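Local coordinates for protein eukaryotic translation initiation factor 2A (Schizosaccharomyces pombe, PDB 3WJ9) that probably directs methionyl-tRNAi to 40S ribosomal subunits in a codon-dependent manner during the early steps of protein synthesis on a few specific mRNAs, at residues 310-315 and 333-338. Numbering follows the deposited sequence.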
ATOM      1  N   ALA A 310     -25.000   0.865  -5.779  1.00 51.26           N
ATOM      2  CA  ALA A 310     -25.122   1.368  -4.414  1.00 47.11           C
ATOM      3  C   ALA A 310     -24.134   2.515  -4.198  1.00 56.09           C
ATOM      4  O   ALA A 310     -23.124   2.601  -4.898  1.00 55.80           O
ATOM      5  CB  ALA A 310     -24.877   0.246  -3.408  1.00 38.79           C
ATOM      6  N   PRO A 311     -24.347   3.327  -3.173  1.00 56.92           N
ATOM      7  CA  PRO A 311     -23.503   4.512  -3.016  1.00 51.10           C
ATOM      8  C   PRO A 311     -22.182   4.090  -2.406  1.00 49.92           C
ATOM      9  O   PRO A 311     -21.921   4.312  -1.227  1.00 58.64           O
ATOM     10  CB  PRO A 311     -24.287   5.369  -2.022  1.00 43.66           C
ATOM     11  CG  PRO A 311     -25.701   4.928  -2.173  1.00 53.81           C
ATOM     12  CD  PRO A 311     -25.629   3.460  -2.465  1.00 41.43           C
ATOM     13  N   ARG A 312     -21.354   3.469  -3.243  1.00 54.45           N
ATOM     14  CA  ARG A 312     -20.069   2.930  -2.811  1.00 44.17           C
ATOM     15  C   ARG A 312     -18.935   3.366  -3.738  1.00 44.75           C
ATOM     16  O   ARG A 312     -19.129   3.515  -4.945  1.00 44.17           O
ATOM     17  CB  ARG A 312     -20.137   1.403  -2.743  1.00 36.40           C
ATOM     18  CG  ARG A 312     -21.383   0.870  -2.046  1.00 41.52           C
ATOM     19  CD  ARG A 312     -21.355   1.135  -0.547  1.00 58.77           C
ATOM     20  NE  ARG A 312     -22.421   0.421   0.150  1.00 50.37           N
ATOM     21  CZ  ARG A 312     -23.332   1.003   0.922  1.00 53.33           C
ATOM     22  NH1 ARG A 312     -23.308   2.316   1.103  1.00 51.39           N
ATOM     23  NH2 ARG A 312     -24.266   0.273   1.516  1.00 60.27           N
ATOM     24  N   ASN A 313     -17.752   3.568  -3.164  1.00 39.63           N
ATOM     25  CA  ASN A 313     -16.590   4.004  -3.930  1.00 36.68           C
ATOM     26  C   ASN A 313     -15.324   3.234  -3.569  1.00 39.38           C
ATOM     27  O   ASN A 313     -14.233   3.571  -4.023  1.00 50.73           O
ATOM     28  CB  ASN A 313     -16.350   5.504  -3.725  1.00 40.83           C
ATOM     29  CG  ASN A 313     -16.165   5.879  -2.258  1.00 41.32           C
ATOM     30  OD1 ASN A 313     -15.849   5.037  -1.418  1.00 39.24           O
ATOM     31  ND2 ASN A 313     -16.356   7.157  -1.951  1.00 40.45           N
ATOM     32  N   THR A 314     -15.473   2.208  -2.736  1.00 36.46           N
ATOM     33  CA  THR A 314     -14.318   1.512  -2.184  1.00 29.17           C
ATOM     34  C   THR A 314     -14.601   0.035  -1.921  1.00 29.15           C
ATOM     35  O   THR A 314     -15.604  -0.312  -1.300  1.00 33.46           O
ATOM     36  CB  THR A 314     -13.855   2.175  -0.871  1.00 35.94           C
ATOM     37  OG1 THR A 314     -13.661   3.580  -1.082  1.00 42.02           O
ATOM     38  CG2 THR A 314     -12.556   1.551  -0.380  1.00 39.77           C
ATOM     39  N   LEU A 315     -13.705  -0.826  -2.396  1.00 35.64           N
ATOM     40  CA  LEU A 315     -13.842  -2.268  -2.219  1.00 31.57           C
ATOM     41  C   LEU A 315     -12.638  -2.842  -1.479  1.00 37.62           C
ATOM     42  O   LEU A 315     -11.502  -2.468  -1.759  1.00 40.37           O
ATOM     43  CB  LEU A 315     -13.999  -2.958  -3.575  1.00 37.90           C
ATOM     44  CG  LEU A 315     -14.211  -4.473  -3.562  1.00 36.61           C
ATOM     45  CD1 LEU A 315     -15.668  -4.815  -3.301  1.00 34.63           C
ATOM     46  CD2 LEU A 315     -13.742  -5.084  -4.865  1.00 41.75           C
ATOM     47  N   GLN A 333     -22.273  10.359   5.366  1.00 71.64           N
ATOM     48  CA  GLN A 333     -23.179   9.230   5.159  1.00 69.10           C
ATOM     49  C   GLN A 333     -22.455   8.019   4.579  1.00 64.36           C
ATOM     50  O   GLN A 333     -22.947   7.373   3.654  1.00 73.64           O
ATOM     51  CB  GLN A 333     -24.341   9.636   4.246  1.00 79.66           C
ATOM     52  CG  GLN A 333     -25.220  10.736   4.815  1.00 84.51           C
ATOM     53  CD  GLN A 333     -25.125  12.029   4.032  1.00 67.52           C
ATOM     54  OE1 GLN A 333     -24.912  12.021   2.820  1.00 66.24           O
ATOM     55  NE2 GLN A 333     -25.276  13.151   4.724  1.00 45.23           N
ATOM     56  N   GLY A 334     -21.284   7.718   5.129  1.00 60.87           N
ATOM     57  CA  GLY A 334     -20.475   6.621   4.635  1.00 62.56           C
ATOM     58  C   GLY A 334     -20.790   5.297   5.302  1.00 55.66           C
ATOM     59  O   GLY A 334     -20.296   5.006   6.387  1.00 59.77           O
ATOM     60  N   SER A 335     -21.616   4.491   4.645  1.00 45.35           N
ATOM     61  CA  SER A 335     -21.992   3.186   5.179  1.00 46.01           C
ATOM     62  C   SER A 335     -20.976   2.116   4.797  1.00 45.59           C
ATOM     63  O   SER A 335     -20.055   2.370   4.022  1.00 49.17           O
ATOM     64  CB  SER A 335     -23.384   2.788   4.689  1.00 47.13           C
ATOM     65  OG  SER A 335     -24.361   3.715   5.130  1.00 63.85           O
ATOM     66  N   ILE A 336     -21.146   0.922   5.358  1.00 48.90           N
ATOM     67  CA  ILE A 336     -20.274  -0.211   5.056  1.00 38.71           C
ATOM     68  C   ILE A 336     -21.081  -1.504   4.953  1.00 33.13           C
ATOM     69  O   ILE A 336     -21.897  -1.806   5.826  1.00 54.06           O
ATOM     70  CB  ILE A 336     -19.171  -0.391   6.128  1.00 36.44           C
ATOM     71  CG1 ILE A 336     -18.221   0.809   6.148  1.00 39.18           C
ATOM     72  CG2 ILE A 336     -18.386  -1.672   5.881  1.00 41.10           C
ATOM     73  CD1 ILE A 336     -17.085   0.671   7.136  1.00 31.44           C
ATOM     74  N   ASP A 337     -20.854  -2.260   3.882  1.00 33.29           N
ATOM     75  CA  ASP A 337     -21.483  -3.564   3.706  1.00 40.24           C
ATOM     76  C   ASP A 337     -20.419  -4.654   3.623  1.00 44.32           C
ATOM     77  O   ASP A 337     -19.332  -4.425   3.094  1.00 41.91           O
ATOM     78  CB  ASP A 337     -22.357  -3.580   2.449  1.00 48.30           C
ATOM     79  CG  ASP A 337     -23.549  -2.654   2.555  1.00 59.98           C
ATOM     80  OD1 ASP A 337     -23.907  -2.277   3.690  1.00 65.49           O
ATOM     81  OD2 ASP A 337     -24.133  -2.306   1.506  1.00 59.60           O
ATOM     82  N   ILE A 338     -20.728  -5.835   4.150  1.00 40.76           N
ATOM     83  CA  ILE A 338     -19.796  -6.960   4.088  1.00 44.61           C
ATOM     84  C   ILE A 338     -20.462  -8.196   3.485  1.00 46.70           C
ATOM     85  O   ILE A 338     -21.465  -8.693   3.998  1.00 50.76           O
ATOM     86  CB  ILE A 338     -19.228  -7.309   5.480  1.00 46.29           C
ATOM     87  CG1 ILE A 338     -18.385  -6.148   6.011  1.00 45.65           C
ATOM     88  CG2 ILE A 338     -18.391  -8.574   5.411  1.00 44.01           C
ATOM     89  CD1 ILE A 338     -17.729  -6.428   7.343  1.00 56.42           C
TER
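Arg-312, in the loop leading into strand 314-317, reaches Asp-337 on strand 335-340 across one four-stranded blade of the beta-propeller, within the repeat designated WD 3; strand 323-327 lies between the two strands. The CA atoms of Arg-312 and Ser-335 are still 8.2 Å apart, a gap that calls for a long side chain, while the carboxylate of Asp-337 suits a positive charge at its end. NH2 of Arg-312 forms a salt bridge with OD2 of Asp-337 at 2.6 Å, and the hydrogen bond is nearly straight (166°). The guanidinium offers its edge, with OD2 close to its plane, yet the carboxylate is turned 78° against it. NH2 meets OD2 from above the carboxylate plane, in a single hydrogen bond. Beside this pair, CB of Ser-335 packs obliquely against NH1 of Arg-312 at 3.6 Å; a side chain as small as serine probably lets the guanidinium lie this close.

Further out, Thr-350 on the neighbouring strand 346-352 hydrogen-bonds OD1 of Asp-337, giving the buried carboxylate a second partner and helping to fix its rotation. The arginine follows the inverse gamma turn centred on Pro-311, and its side chain also touches Leu-326 of the intervening strand. Replacing Arg-312 by a leucine would probably lose the salt bridge and leave OD2 of Asp-337 without its NH2 donor across the blade. The bend at chi2 (-71°) helps swing the guanidinium back over the preceding residue, where NH1 of Arg-312 makes a weak, 3.4 Å hydrogen bond to O of Pro-311.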